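Local coordinates for protein LRIM1 (Anopheles gambiae, PDB 3O53) that pairs with the related leucine-rich repeat protein APL1C in a complex that regulates complement-like immunity in the mosquito, this chain being its leucine-rich repeat domain, at residues Q24-L29 against A52-F57; N10-E15 against A33-E38; N224-I229 against N247-G252; L203-P208 against L228-L233; N90-L95 against A107-S112. One frame throughout, in Å; residues are numbered along the deposited sequence.

Overall arrangement
All five contacts join successive turns of the leucine-rich repeat solenoid or its terminal elements, and their chemistry follows their place in it. Contact 1 is a buried, apolar meeting of helix with helix and turn. Contact 2 touches it, through L29 on Y12 and F57 on V36, but mixes a buried tyrosine with a watered, charged rim. Contacts 3, 4 and 5 are partly buried, with aliphatic side chains inside and polar groups toward the outside. Contacts 3 and 4 lie beyond the chain's centre and share L228 and I229, so strand 228-229 is bonded to 205-206 while 224-229 also meets the approach to helix 251-259. Contact 5 repeats the asparagine-to-backbone bonding of contact 3, about 36 Å away between centres.

Contact 1: Q24-L29 against A52-F57; sequences QALASL and ADLAPF
Helix 22-30 passes alongside residues 52-57 with L26 and D53 as the facing positions, their CA atoms 7.3 Å apart, and the chain then makes a type I beta turn from L54 to F57 that brings F57 up against L29. No hydrogen bond crosses between the segments; apolar side chains carry the contact. L29 and F57 meet at about a right angle, the leucine bringing CB, CG and CD2 to the far end of the ring, with L29 CD2 3.6 Å from F57 CZ. The leucine's CG lies opposite the backbone N (chi1 -157°), which leaves its branch beside the ring's CE1-CZ corner. The same corner runs up to the backbone of the helix: L26 O lies at the ring edge, 3.6 Å from F57 CZ, and the carbonyl carbon of L29 is in the ring plane. One turn earlier, L26 reaches across with a single methyl, CD1, which rests on the CB of D53 at 3.6 Å and more loosely faces L54 CD2. D53 thus offers its aliphatic root here, while its backbone N is bonded to S50 OG. L54 continues the apolar layer to I49 and L79. Such stacking of short helices and turns from successive coils, with leucine and phenylalanine turned inward, is characteristic of the convex side of a leucine-rich repeat solenoid.

Contact 2: N10-E15 against A33-E38; sequences NRYKIE and AWNVKE
Y12 is the tightly packed end of the contact. Its ring crosses V36 at about a right angle, with V36 CG2 4.2 Å from the ring centroid in an off-centre CH-pi contact, while N35 O sits at the ring edge. The hydroxyl takes a hydrogen bond from the N35 amide, N35 ND2 to Y12 OH 3.0 Å, the two planes 79° apart; G9 O is a second acceptor for that amide. L29 of helix 22-30 touches both Y12 and V36. The backbones pair in a parallel bridge of R11 with E38, where strand 11-15 leads into the row of parallel strands that lines a leucine-rich repeat solenoid: Y12 N gives a nearly straight bond to E38 O at 2.9 Å, and N10 O receives both K37 N and E38 N in its carbonyl plane. The other side is looser and wet. R11 and E38 touch through their CB atoms, but their charged ends stay apart, R11 NH2 4.2 Å from E38 OE2 with the oxygen well out of the guanidinium plane. One water joins N10 OD1 to E38 OE2, with a weak bond to R11. N10 ND2 lies against the lysine's aliphatic chain, 3.3 Å from K37 CD, and a second water bridges it to K37 NZ.

Contact 3: N224-I229 against N247-G252; sequences NKLVLI and NGFHCG
The asparagine turns of two successive leucine-rich repeats lie against each other here, the second leading into helix 251-259 at the end of the repeat array. N247 joins the two coils: its side chain lies beside L226, pointing the same way, and N247 OD1 takes a straight bond from L226 N at 3.0 Å. The donor stands above the carbonyl plane, 43° out of it. N247 ND2 turns inward to L221 O and L244 O, so both ends of this amide are tied to backbone. The chains stay in step beyond it, with G248 N bonded to L226 O at 2.9 Å. F249 fills the inner side. With chi1 at -71° its CG points away from the carbonyl carbon, and the ring lies alongside L226. F249 CE1 is 3.6 Å from L226 CB and also meets I229 CD1, both oblique to the ring, while N247 CB covers part of one face. H250, the residue before the helix, has ND1 bonded to L299 N, and C251 is disulfide-linked to C296, consistent with a C-terminal capping structure. H250 N makes a bond to V227 O, 3.0 Å long and 173° at the hydrogen, on a lone pair of that oxygen.

Contact 4: L203-P208 against L228-L233; sequences LAFMGP and LIEKAL
F205 runs along the backbone of 228-230, its ring edge against the carbonyl group of L228, with F205 CD1 3.4 Å from L228 O. This is a short parallel strand pair, 205-206 with 228-229, from successive coils of the leucine-rich repeat solenoid. A fully extended first torsion (chi1 -178°) sends the ring along the partner strand to E230, whose side chain runs beside it and points the same way. L228 shares the phenylalanine's side of the pair, L228 CB lying 3.8 Å from F205 CD1. M206 and I229 turn to the other, buried side. There the extended methionine lies at a slant to L233, M206 CG 4.1 Å from L233 CD1, and F235 and helix 251-259 close in around them. Two backbone bonds fix the pair: M206 N to L228 O at 3.0 Å and E230 N to M206 O at 2.9 Å. Both methyls of L233 lie against the backbone of 203-208, L233 CD2 being 3.6 Å from G207 O. E230 bends at its second torsion (chi2 57°), which brings E230 OE1 up to P208 CG at 3.6 Å, the two side chains at about a right angle. E230 OE2 uses its anti lone pair to accept from A232 N, 3.1 Å away, within the turn.

Contact 5: N90-L95 against A107-S112; sequences NYVQEL and ANNNIS
The amide of N109 is the central flat group: N109 OD1 receives V92 N at 2.9 Å in the carbonyl plane, on a lone pair. The same N109 OD1 lies 3.0 Å from N90 CB, a close fit. Farther out stands the ring of Y91, its edge turned to the side chain of N110, ring and amide planes 64° apart. The other end of the N109 amide, ND2, points inward to L87 O, with a weaker bond to A107 O. N90 is held likewise by its outer partners, ND2 on L65 O and L87 O and OD1 on L70 N, so both asparagines bind the main chain at the inside of the turn. Beyond them the backbones stay in step: N110 N bonds to V92 O at 2.8 Å, bent to 131° at the hydrogen, and S112 N to Q93 O at 2.9 Å, much straighter. Inside, V92 and I111 lie side by side, V92 CG1 4.2 Å from I111 CG1. L95 CD2 meets I111 CD1 at 4.0 Å. On the outer side, Q93 CG rests on N110 CB at 3.8 Å, and a water connects S112 OG to E94 OE2, weakly at the glutamate. The consensus asparagine of each repeat, bonded to main-chain groups of its own and the adjoining coil above an aliphatic core, is characteristic of leucine-rich repeat solenoids.

Contact 1: Q24-L29 against A52-F57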
# COMPACT_ATOMS: atom_id res chain seq x y z
N GLN A 24 21.81 11.26 27.38
CA GLN A 24 21.68 12.31 28.38
C GLN A 24 20.32 12.98 28.27
O GLN A 24 19.62 13.16 29.26
CB GLN A 24 22.79 13.34 28.20
CG GLN A 24 22.66 14.55 29.09
CD GLN A 24 23.74 15.57 28.85
OE1 GLN A 24 24.82 15.24 28.35
NE2 GLN A 24 23.47 16.83 29.19
N ALA A 25 19.94 13.36 27.05
CA ALA A 25 18.67 14.03 26.81
C ALA A 25 17.50 13.22 27.37
O ALA A 25 16.58 13.77 27.97
CB ALA A 25 18.48 14.28 25.32
N LEU A 26 17.54 11.91 27.16
CA LEU A 26 16.45 11.04 27.58
C LEU A 26 16.43 10.89 29.10
O LEU A 26 15.37 10.69 29.69
CB LEU A 26 16.55 9.67 26.90
CG LEU A 26 16.38 9.66 25.37
CD1 LEU A 26 16.44 8.24 24.83
CD2 LEU A 26 15.06 10.33 24.96
N ALA A 27 17.60 10.98 29.72
CA ALA A 27 17.70 10.95 31.18
C ALA A 27 16.95 12.14 31.76
O ALA A 27 16.15 11.99 32.68
CB ALA A 27 19.15 10.97 31.62
N SER A 28 17.23 13.33 31.22
CA SER A 28 16.52 14.54 31.61
C SER A 28 15.02 14.34 31.43
O SER A 28 14.23 14.69 32.31
CB SER A 28 16.98 15.72 30.76
OG SER A 28 18.39 15.82 30.74
N LEU A 29 14.64 13.78 30.29
CA LEU A 29 13.23 13.58 29.98
C LEU A 29 12.61 12.62 30.99
O LEU A 29 11.48 12.80 31.41
CB LEU A 29 13.06 13.02 28.56
CG LEU A 29 11.70 13.27 27.90
CD1 LEU A 29 11.54 14.73 27.54
CD2 LEU A 29 11.54 12.39 26.67
N ALA A 52 15.00 0.02 24.86
CA ALA A 52 15.45 0.17 26.25
C ALA A 52 15.56 1.64 26.65
O ALA A 52 15.20 2.01 27.76
CB ALA A 52 16.80 -0.53 26.45
N ASP A 53 16.04 2.47 25.73
CA ASP A 53 16.12 3.91 25.95
C ASP A 53 14.74 4.49 26.23
O ASP A 53 14.59 5.43 27.01
CB ASP A 53 16.68 4.61 24.71
CG ASP A 53 18.02 4.05 24.27
OD1 ASP A 53 18.69 3.40 25.09
OD2 ASP A 53 18.40 4.29 23.11
N LEU A 54 13.73 3.93 25.58
CA LEU A 54 12.38 4.49 25.66
C LEU A 54 11.51 3.76 26.67
O LEU A 54 10.39 4.18 26.95
CB LEU A 54 11.74 4.45 24.27
CG LEU A 54 12.53 5.23 23.22
CD1 LEU A 54 12.04 4.91 21.82
CD2 LEU A 54 12.45 6.72 23.50
N ALA A 55 12.03 2.66 27.22
CA ALA A 55 11.26 1.82 28.13
C ALA A 55 10.63 2.60 29.29
O ALA A 55 9.50 2.31 29.67
CB ALA A 55 12.13 0.69 28.66
N PRO A 56 11.36 3.56 29.88
CA PRO A 56 10.82 4.23 31.07
C PRO A 56 9.63 5.16 30.79
O PRO A 56 9.02 5.66 31.73
CB PRO A 56 12.02 5.04 31.58
CG PRO A 56 12.91 5.18 30.39
CD PRO A 56 12.78 3.88 29.68
N PHE A 57 9.30 5.38 29.53
CA PHE A 57 8.20 6.27 29.18
C PHE A 57 6.93 5.46 28.93
O PHE A 57 6.53 5.23 27.80
CB PHE A 57 8.58 7.11 27.97
CG PHE A 57 9.83 7.92 28.19
CD1 PHE A 57 9.82 9.01 29.05
CD2 PHE A 57 11.02 7.57 27.57
CE1 PHE A 57 10.97 9.75 29.27
CE2 PHE A 57 12.18 8.31 27.79
CZ PHE A 57 12.15 9.40 28.64

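Contact 2: N10-E15 against A33-E38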
# COMPACT_ATOMS: atom_id res chain seq x y z
N ASN A 10 1.66 17.59 27.54
CA ASN A 10 2.25 16.26 27.63
C ASN A 10 2.96 15.84 26.35
O ASN A 10 3.15 14.65 26.09
CB ASN A 10 1.18 15.23 28.00
CG ASN A 10 0.08 15.11 26.95
OD1 ASN A 10 0.19 15.65 25.85
ND2 ASN A 10 -0.98 14.39 27.30
N ARG A 11 3.37 16.82 25.55
CA ARG A 11 4.09 16.51 24.32
C ARG A 11 5.43 17.23 24.32
O ARG A 11 5.50 18.45 24.50
CB ARG A 11 3.26 16.85 23.08
CG ARG A 11 3.22 18.31 22.70
CD ARG A 11 2.39 18.51 21.44
NE ARG A 11 1.03 18.00 21.59
CZ ARG A 11 0.09 18.10 20.66
NH1 ARG A 11 0.36 18.68 19.49
NH2 ARG A 11 -1.12 17.60 20.88
N TYR A 12 6.49 16.46 24.12
CA TYR A 12 7.86 16.96 24.19
C TYR A 12 8.55 16.83 22.84
O TYR A 12 8.26 15.93 22.06
CB TYR A 12 8.65 16.17 25.21
CG TYR A 12 8.16 16.29 26.64
CD1 TYR A 12 8.89 17.02 27.57
CD2 TYR A 12 7.00 15.67 27.05
CE1 TYR A 12 8.47 17.13 28.88
CE2 TYR A 12 6.56 15.77 28.36
CZ TYR A 12 7.30 16.51 29.27
OH TYR A 12 6.88 16.62 30.57
N LYS A 13 9.50 17.72 22.59
CA LYS A 13 10.26 17.72 21.35
C LYS A 13 11.72 17.97 21.69
O LYS A 13 12.03 18.80 22.55
CB LYS A 13 9.72 18.80 20.40
CG LYS A 13 10.50 18.99 19.11
CD LYS A 13 9.62 19.65 18.05
CE LYS A 13 10.42 20.52 17.09
NZ LYS A 13 11.48 19.77 16.36
N ILE A 14 12.62 17.25 21.03
CA ILE A 14 14.04 17.39 21.31
C ILE A 14 14.79 17.71 20.03
O ILE A 14 14.60 17.05 19.01
CB ILE A 14 14.61 16.11 21.96
CG1 ILE A 14 13.68 15.64 23.09
CG2 ILE A 14 16.01 16.36 22.48
CD1 ILE A 14 14.23 14.49 23.91
N GLU A 15 15.63 18.73 20.08
CA GLU A 15 16.39 19.16 18.91
C GLU A 15 17.88 19.27 19.24
O GLU A 15 18.27 19.35 20.40
CB GLU A 15 15.89 20.52 18.42
CG GLU A 15 14.40 20.58 18.17
CD GLU A 15 13.96 21.92 17.61
OE1 GLU A 15 12.83 22.35 17.91
OE2 GLU A 15 14.75 22.55 16.88
N ALA A 33 8.85 11.47 33.21
CA ALA A 33 8.46 10.38 32.32
C ALA A 33 6.95 10.13 32.31
O ALA A 33 6.39 9.72 31.28
CB ALA A 33 9.19 9.11 32.72
N TRP A 34 6.30 10.35 33.44
CA TRP A 34 4.87 10.07 33.57
C TRP A 34 4.05 11.00 32.69
O TRP A 34 2.95 10.67 32.28
CB TRP A 34 4.43 10.21 35.02
CG TRP A 34 4.65 11.58 35.56
CD1 TRP A 34 3.77 12.62 35.54
CD2 TRP A 34 5.84 12.08 36.18
NE1 TRP A 34 4.33 13.73 36.12
CE2 TRP A 34 5.60 13.42 36.52
CE3 TRP A 34 7.08 11.51 36.49
CZ2 TRP A 34 6.57 14.21 37.16
CZ3 TRP A 34 8.03 12.29 37.12
CH2 TRP A 34 7.77 13.63 37.44
N ASN A 35 4.60 12.17 32.41
CA ASN A 35 3.90 13.16 31.60
C ASN A 35 4.24 13.09 30.10
O ASN A 35 3.77 13.93 29.33
CB ASN A 35 4.22 14.56 32.10
CG ASN A 35 3.33 15.60 31.47
OD1 ASN A 35 2.14 15.38 31.28
ND2 ASN A 35 3.91 16.74 31.14
N VAL A 36 5.04 12.11 29.70
CA VAL A 36 5.46 12.01 28.30
C VAL A 36 4.49 11.15 27.49
O VAL A 36 4.58 9.92 27.48
CB VAL A 36 6.89 11.44 28.17
CG1 VAL A 36 7.31 11.38 26.69
CG2 VAL A 36 7.87 12.28 28.98
N LYS A 37 3.55 11.81 26.83
CA LYS A 37 2.59 11.12 25.97
C LYS A 37 3.06 11.13 24.52
O LYS A 37 2.82 10.19 23.77
CB LYS A 37 1.21 11.78 26.07
CG LYS A 37 0.26 11.35 24.96
CD LYS A 37 -1.13 11.94 25.12
CE LYS A 37 -1.89 11.30 26.27
NZ LYS A 37 -3.36 11.55 26.15
N GLU A 38 3.72 12.20 24.10
CA GLU A 38 4.24 12.25 22.74
C GLU A 38 5.67 12.75 22.79
O GLU A 38 5.98 13.70 23.51
CB GLU A 38 3.37 13.17 21.86
CG GLU A 38 1.88 12.82 21.91
CD GLU A 38 1.06 13.52 20.82
OE1 GLU A 38 1.67 14.11 19.89
OE2 GLU A 38 -0.19 13.46 20.88
O HOH W 1 -1.27 15.20 23.35
O HOH W 2 -3.32 14.62 25.27

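Contact 3: N224-I229 against N247-G252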
# COMPACT_ATOMS: atom_id res chain seq x y z
N ASN A 224 -1.17 -1.01 -17.02
CA ASN A 224 -0.65 -2.35 -16.91
C ASN A 224 -0.41 -2.88 -18.33
O ASN A 224 -0.04 -2.10 -19.21
CB ASN A 224 -1.62 -3.22 -16.11
CG ASN A 224 -1.41 -3.07 -14.61
OD1 ASN A 224 -0.81 -3.93 -13.97
ND2 ASN A 224 -1.87 -1.95 -14.05
N LYS A 225 -0.60 -4.17 -18.55
CA LYS A 225 -0.44 -4.74 -19.89
C LYS A 225 -1.59 -5.68 -20.17
O LYS A 225 -1.41 -6.75 -20.76
CB LYS A 225 0.89 -5.49 -19.99
CG LYS A 225 2.06 -4.61 -19.59
CD LYS A 225 3.39 -5.22 -20.00
CE LYS A 225 4.04 -5.91 -18.84
NZ LYS A 225 5.51 -5.82 -18.99
N LEU A 226 -2.79 -5.28 -19.73
CA LEU A 226 -3.95 -6.16 -19.81
C LEU A 226 -4.33 -6.48 -21.24
O LEU A 226 -4.44 -5.60 -22.08
CB LEU A 226 -5.15 -5.52 -19.11
CG LEU A 226 -5.01 -5.29 -17.60
CD1 LEU A 226 -6.23 -4.56 -17.07
CD2 LEU A 226 -4.80 -6.63 -16.84
N VAL A 227 -4.55 -7.76 -21.50
CA VAL A 227 -5.06 -8.21 -22.79
C VAL A 227 -6.50 -8.71 -22.64
O VAL A 227 -7.35 -8.46 -23.49
CB VAL A 227 -4.20 -9.37 -23.35
CG1 VAL A 227 -4.64 -9.70 -24.76
CG2 VAL A 227 -2.71 -9.01 -23.31
N LEU A 228 -6.76 -9.40 -21.53
CA LEU A 228 -8.07 -10.01 -21.29
C LEU A 228 -8.63 -9.67 -19.92
O LEU A 228 -7.88 -9.42 -18.98
CB LEU A 228 -7.99 -11.53 -21.41
CG LEU A 228 -7.56 -12.10 -22.75
CD1 LEU A 228 -7.58 -13.63 -22.71
CD2 LEU A 228 -8.46 -11.57 -23.86
N ILE A 229 -9.95 -9.70 -19.82
CA ILE A 229 -10.69 -9.52 -18.58
C ILE A 229 -11.61 -10.72 -18.40
O ILE A 229 -12.24 -11.16 -19.35
CB ILE A 229 -11.60 -8.27 -18.63
CG1 ILE A 229 -10.76 -7.01 -18.87
CG2 ILE A 229 -12.43 -8.14 -17.34
CD1 ILE A 229 -11.60 -5.73 -19.11
N ASN A 247 -3.75 0.05 -21.47
CA ASN A 247 -3.51 -1.39 -21.58
C ASN A 247 -3.47 -1.84 -23.05
O ASN A 247 -3.24 -1.03 -23.93
CB ASN A 247 -4.56 -2.12 -20.74
CG ASN A 247 -4.27 -2.00 -19.25
OD1 ASN A 247 -3.25 -2.47 -18.78
ND2 ASN A 247 -5.17 -1.34 -18.51
N GLY A 248 -3.66 -3.13 -23.32
CA GLY A 248 -3.63 -3.63 -24.69
C GLY A 248 -4.75 -4.63 -24.94
O GLY A 248 -4.49 -5.77 -25.33
N PHE A 249 -5.99 -4.20 -24.74
CA PHE A 249 -7.12 -5.13 -24.72
C PHE A 249 -7.44 -5.73 -26.08
O PHE A 249 -7.31 -5.08 -27.11
CB PHE A 249 -8.38 -4.41 -24.24
CG PHE A 249 -8.37 -4.06 -22.79
CD1 PHE A 249 -8.35 -5.06 -21.83
CD2 PHE A 249 -8.40 -2.73 -22.39
CE1 PHE A 249 -8.35 -4.74 -20.49
CE2 PHE A 249 -8.39 -2.41 -21.04
CZ PHE A 249 -8.36 -3.41 -20.09
N HIS A 250 -7.88 -6.99 -26.07
CA HIS A 250 -8.55 -7.58 -27.21
C HIS A 250 -9.99 -7.06 -27.19
O HIS A 250 -10.64 -7.09 -26.15
CB HIS A 250 -8.52 -9.11 -27.10
CG HIS A 250 -9.58 -9.80 -27.89
ND1 HIS A 250 -9.76 -9.60 -29.24
CD2 HIS A 250 -10.50 -10.72 -27.52
CE1 HIS A 250 -10.76 -10.36 -29.67
NE2 HIS A 250 -11.23 -11.05 -28.65
N CYS A 251 -10.48 -6.57 -28.32
CA CYS A 251 -11.82 -5.99 -28.38
C CYS A 251 -12.87 -6.95 -27.83
O CYS A 251 -13.75 -6.54 -27.08
CB CYS A 251 -12.17 -5.60 -29.81
SG CYS A 251 -11.31 -4.12 -30.37
N GLY A 252 -12.77 -8.22 -28.20
CA GLY A 252 -13.72 -9.20 -27.74
C GLY A 252 -13.84 -9.23 -26.23
O GLY A 252 -14.92 -9.45 -25.69

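Contact 4: L203-P208 against L228-L233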
# COMPACT_ATOMS: atom_id res chain seq x y z
N LEU A 203 0.41 -6.35 -15.07
CA LEU A 203 -0.61 -7.39 -15.22
C LEU A 203 -1.08 -7.57 -16.66
O LEU A 203 -1.27 -6.60 -17.38
CB LEU A 203 -1.82 -7.07 -14.34
CG LEU A 203 -1.61 -7.24 -12.83
CD1 LEU A 203 -2.78 -6.62 -12.07
CD2 LEU A 203 -1.47 -8.72 -12.48
N ALA A 204 -1.30 -8.82 -17.06
CA ALA A 204 -1.79 -9.15 -18.39
C ALA A 204 -3.25 -9.65 -18.37
O ALA A 204 -3.92 -9.62 -19.39
CB ALA A 204 -0.89 -10.22 -19.03
N PHE A 205 -3.71 -10.15 -17.23
CA PHE A 205 -5.05 -10.73 -17.14
C PHE A 205 -5.78 -10.22 -15.90
O PHE A 205 -5.30 -10.37 -14.78
CB PHE A 205 -4.96 -12.27 -17.08
CG PHE A 205 -6.30 -12.97 -17.04
CD1 PHE A 205 -7.36 -12.52 -17.82
CD2 PHE A 205 -6.49 -14.09 -16.25
CE1 PHE A 205 -8.59 -13.18 -17.80
CE2 PHE A 205 -7.72 -14.75 -16.22
CZ PHE A 205 -8.77 -14.29 -17.01
N MET A 206 -6.93 -9.58 -16.10
CA MET A 206 -7.74 -9.14 -14.98
C MET A 206 -8.70 -10.28 -14.66
O MET A 206 -9.81 -10.35 -15.20
CB MET A 206 -8.49 -7.85 -15.34
CG MET A 206 -9.34 -7.28 -14.23
SD MET A 206 -10.04 -5.69 -14.71
CE MET A 206 -10.89 -5.20 -13.20
N GLY A 207 -8.27 -11.19 -13.79
CA GLY A 207 -8.93 -12.47 -13.63
C GLY A 207 -10.01 -12.50 -12.57
O GLY A 207 -10.39 -11.46 -12.04
N PRO A 208 -10.51 -13.71 -12.24
CA PRO A 208 -11.61 -13.94 -11.29
C PRO A 208 -11.29 -13.47 -9.88
O PRO A 208 -12.20 -13.20 -9.10
CB PRO A 208 -11.79 -15.46 -11.30
CG PRO A 208 -11.21 -15.90 -12.60
CD PRO A 208 -10.06 -14.97 -12.87
N LEU A 228 -6.76 -9.40 -21.53
CA LEU A 228 -8.07 -10.01 -21.29
C LEU A 228 -8.63 -9.67 -19.92
O LEU A 228 -7.88 -9.42 -18.98
CB LEU A 228 -7.99 -11.53 -21.41
CG LEU A 228 -7.56 -12.10 -22.75
CD1 LEU A 228 -7.58 -13.63 -22.71
CD2 LEU A 228 -8.46 -11.57 -23.86
N ILE A 229 -9.95 -9.70 -19.82
CA ILE A 229 -10.69 -9.52 -18.58
C ILE A 229 -11.61 -10.72 -18.40
O ILE A 229 -12.24 -11.16 -19.35
CB ILE A 229 -11.60 -8.27 -18.63
CG1 ILE A 229 -10.76 -7.01 -18.87
CG2 ILE A 229 -12.43 -8.14 -17.34
CD1 ILE A 229 -11.60 -5.73 -19.11
N GLU A 230 -11.70 -11.22 -17.17
CA GLU A 230 -12.59 -12.34 -16.86
C GLU A 230 -14.04 -11.88 -17.04
O GLU A 230 -14.49 -10.95 -16.38
CB GLU A 230 -12.36 -12.81 -15.42
CG GLU A 230 -13.40 -13.79 -14.90
CD GLU A 230 -13.52 -15.03 -15.77
OE1 GLU A 230 -12.51 -15.75 -15.93
OE2 GLU A 230 -14.62 -15.29 -16.30
N LYS A 231 -14.77 -12.53 -17.95
CA LYS A 231 -16.11 -12.09 -18.30
C LYS A 231 -17.11 -12.26 -17.15
O LYS A 231 -18.16 -11.63 -17.14
CB LYS A 231 -16.62 -12.85 -19.54
CG LYS A 231 -16.74 -14.35 -19.34
CD LYS A 231 -17.17 -15.06 -20.62
CE LYS A 231 -18.49 -14.52 -21.13
NZ LYS A 231 -19.02 -15.33 -22.27
N ALA A 232 -16.78 -13.11 -16.19
CA ALA A 232 -17.70 -13.39 -15.09
C ALA A 232 -17.66 -12.32 -13.99
O ALA A 232 -18.48 -12.33 -13.08
CB ALA A 232 -17.40 -14.77 -14.49
N LEU A 233 -16.71 -11.40 -14.08
CA LEU A 233 -16.58 -10.36 -13.07
C LEU A 233 -17.82 -9.47 -13.06
O LEU A 233 -18.36 -9.13 -14.11
CB LEU A 233 -15.34 -9.49 -13.36
CG LEU A 233 -13.96 -10.10 -13.09
CD1 LEU A 233 -12.88 -9.12 -13.53
CD2 LEU A 233 -13.81 -10.45 -11.60

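Contact 5: N90-L95 against A107-S112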
# COMPACT_ATOMS: atom_id res chain seq x y z
N ASN A 90 13.95 7.83 6.66
CA ASN A 90 15.14 7.29 7.31
C ASN A 90 15.71 6.21 6.40
O ASN A 90 15.40 6.18 5.21
CB ASN A 90 14.80 6.73 8.70
CG ASN A 90 14.71 7.82 9.74
OD1 ASN A 90 15.72 8.27 10.28
ND2 ASN A 90 13.49 8.26 10.04
N TYR A 91 16.54 5.32 6.94
CA TYR A 91 17.13 4.25 6.14
C TYR A 91 16.85 2.88 6.71
O TYR A 91 17.59 1.93 6.46
CB TYR A 91 18.65 4.43 6.04
CG TYR A 91 19.06 5.78 5.49
CD1 TYR A 91 18.74 6.14 4.19
CD2 TYR A 91 19.75 6.69 6.27
CE1 TYR A 91 19.11 7.36 3.67
CE2 TYR A 91 20.13 7.92 5.76
CZ TYR A 91 19.80 8.25 4.47
OH TYR A 91 20.17 9.47 3.97
N VAL A 92 15.78 2.76 7.48
CA VAL A 92 15.48 1.50 8.15
C VAL A 92 15.28 0.36 7.15
O VAL A 92 14.65 0.53 6.11
CB VAL A 92 14.23 1.63 9.05
CG1 VAL A 92 13.85 0.29 9.65
CG2 VAL A 92 14.50 2.65 10.16
N GLN A 93 15.85 -0.81 7.46
CA GLN A 93 15.69 -2.00 6.64
C GLN A 93 14.69 -2.98 7.26
O GLN A 93 13.92 -3.61 6.54
CB GLN A 93 17.04 -2.69 6.44
CG GLN A 93 18.07 -1.79 5.75
CD GLN A 93 19.38 -2.50 5.49
OE1 GLN A 93 19.88 -3.24 6.33
NE2 GLN A 93 19.96 -2.27 4.31
N GLU A 94 14.71 -3.13 8.58
CA GLU A 94 13.77 -4.04 9.23
C GLU A 94 13.11 -3.35 10.41
O GLU A 94 13.78 -2.76 11.24
CB GLU A 94 14.47 -5.33 9.67
CG GLU A 94 15.22 -6.03 8.55
CD GLU A 94 15.75 -7.39 8.96
OE1 GLU A 94 15.05 -8.09 9.73
OE2 GLU A 94 16.86 -7.76 8.53
N LEU A 95 11.80 -3.47 10.49
CA LEU A 95 11.03 -2.70 11.45
C LEU A 95 10.15 -3.64 12.26
O LEU A 95 9.48 -4.50 11.70
CB LEU A 95 10.16 -1.68 10.68
CG LEU A 95 9.07 -0.90 11.41
CD1 LEU A 95 9.68 -0.09 12.53
CD2 LEU A 95 8.31 -0.00 10.40
N ALA A 107 7.25 5.64 5.33
CA ALA A 107 7.56 5.84 3.93
C ALA A 107 9.01 6.28 3.78
O ALA A 107 9.60 6.84 4.70
CB ALA A 107 6.61 6.91 3.33
N ASN A 108 9.58 6.02 2.61
CA ASN A 108 10.91 6.53 2.28
C ASN A 108 11.99 5.99 3.21
O ASN A 108 12.80 6.74 3.75
CB ASN A 108 10.90 8.06 2.30
CG ASN A 108 9.82 8.63 1.41
OD1 ASN A 108 9.38 7.97 0.47
ND2 ASN A 108 9.37 9.83 1.71
N ASN A 109 11.98 4.68 3.39
CA ASN A 109 13.06 4.00 4.09
C ASN A 109 13.69 2.95 3.16
O ASN A 109 13.56 3.06 1.95
CB ASN A 109 12.54 3.40 5.39
CG ASN A 109 12.49 4.42 6.51
OD1 ASN A 109 13.42 4.50 7.31
ND2 ASN A 109 11.42 5.20 6.58
N ASN A 110 14.40 1.97 3.73
CA ASN A 110 14.93 0.84 2.97
C ASN A 110 14.22 -0.46 3.35
O ASN A 110 14.81 -1.54 3.28
CB ASN A 110 16.43 0.61 3.27
CG ASN A 110 17.31 1.77 2.88
OD1 ASN A 110 16.83 2.84 2.51
ND2 ASN A 110 18.63 1.56 2.96
N ILE A 111 12.96 -0.36 3.76
CA ILE A 111 12.32 -1.46 4.48
C ILE A 111 12.04 -2.68 3.60
O ILE A 111 11.44 -2.58 2.54
CB ILE A 111 11.01 -1.01 5.16
CG1 ILE A 111 11.33 -0.13 6.37
CG2 ILE A 111 10.17 -2.22 5.57
CD1 ILE A 111 10.13 0.65 6.90
N SER A 112 12.51 -3.84 4.06
CA SER A 112 12.19 -5.11 3.42
C SER A 112 11.46 -6.06 4.37
O SER A 112 11.02 -7.12 3.95
CB SER A 112 13.46 -5.78 2.86
OG SER A 112 14.39 -6.06 3.89
O HOH W 3 15.90 -7.60 5.54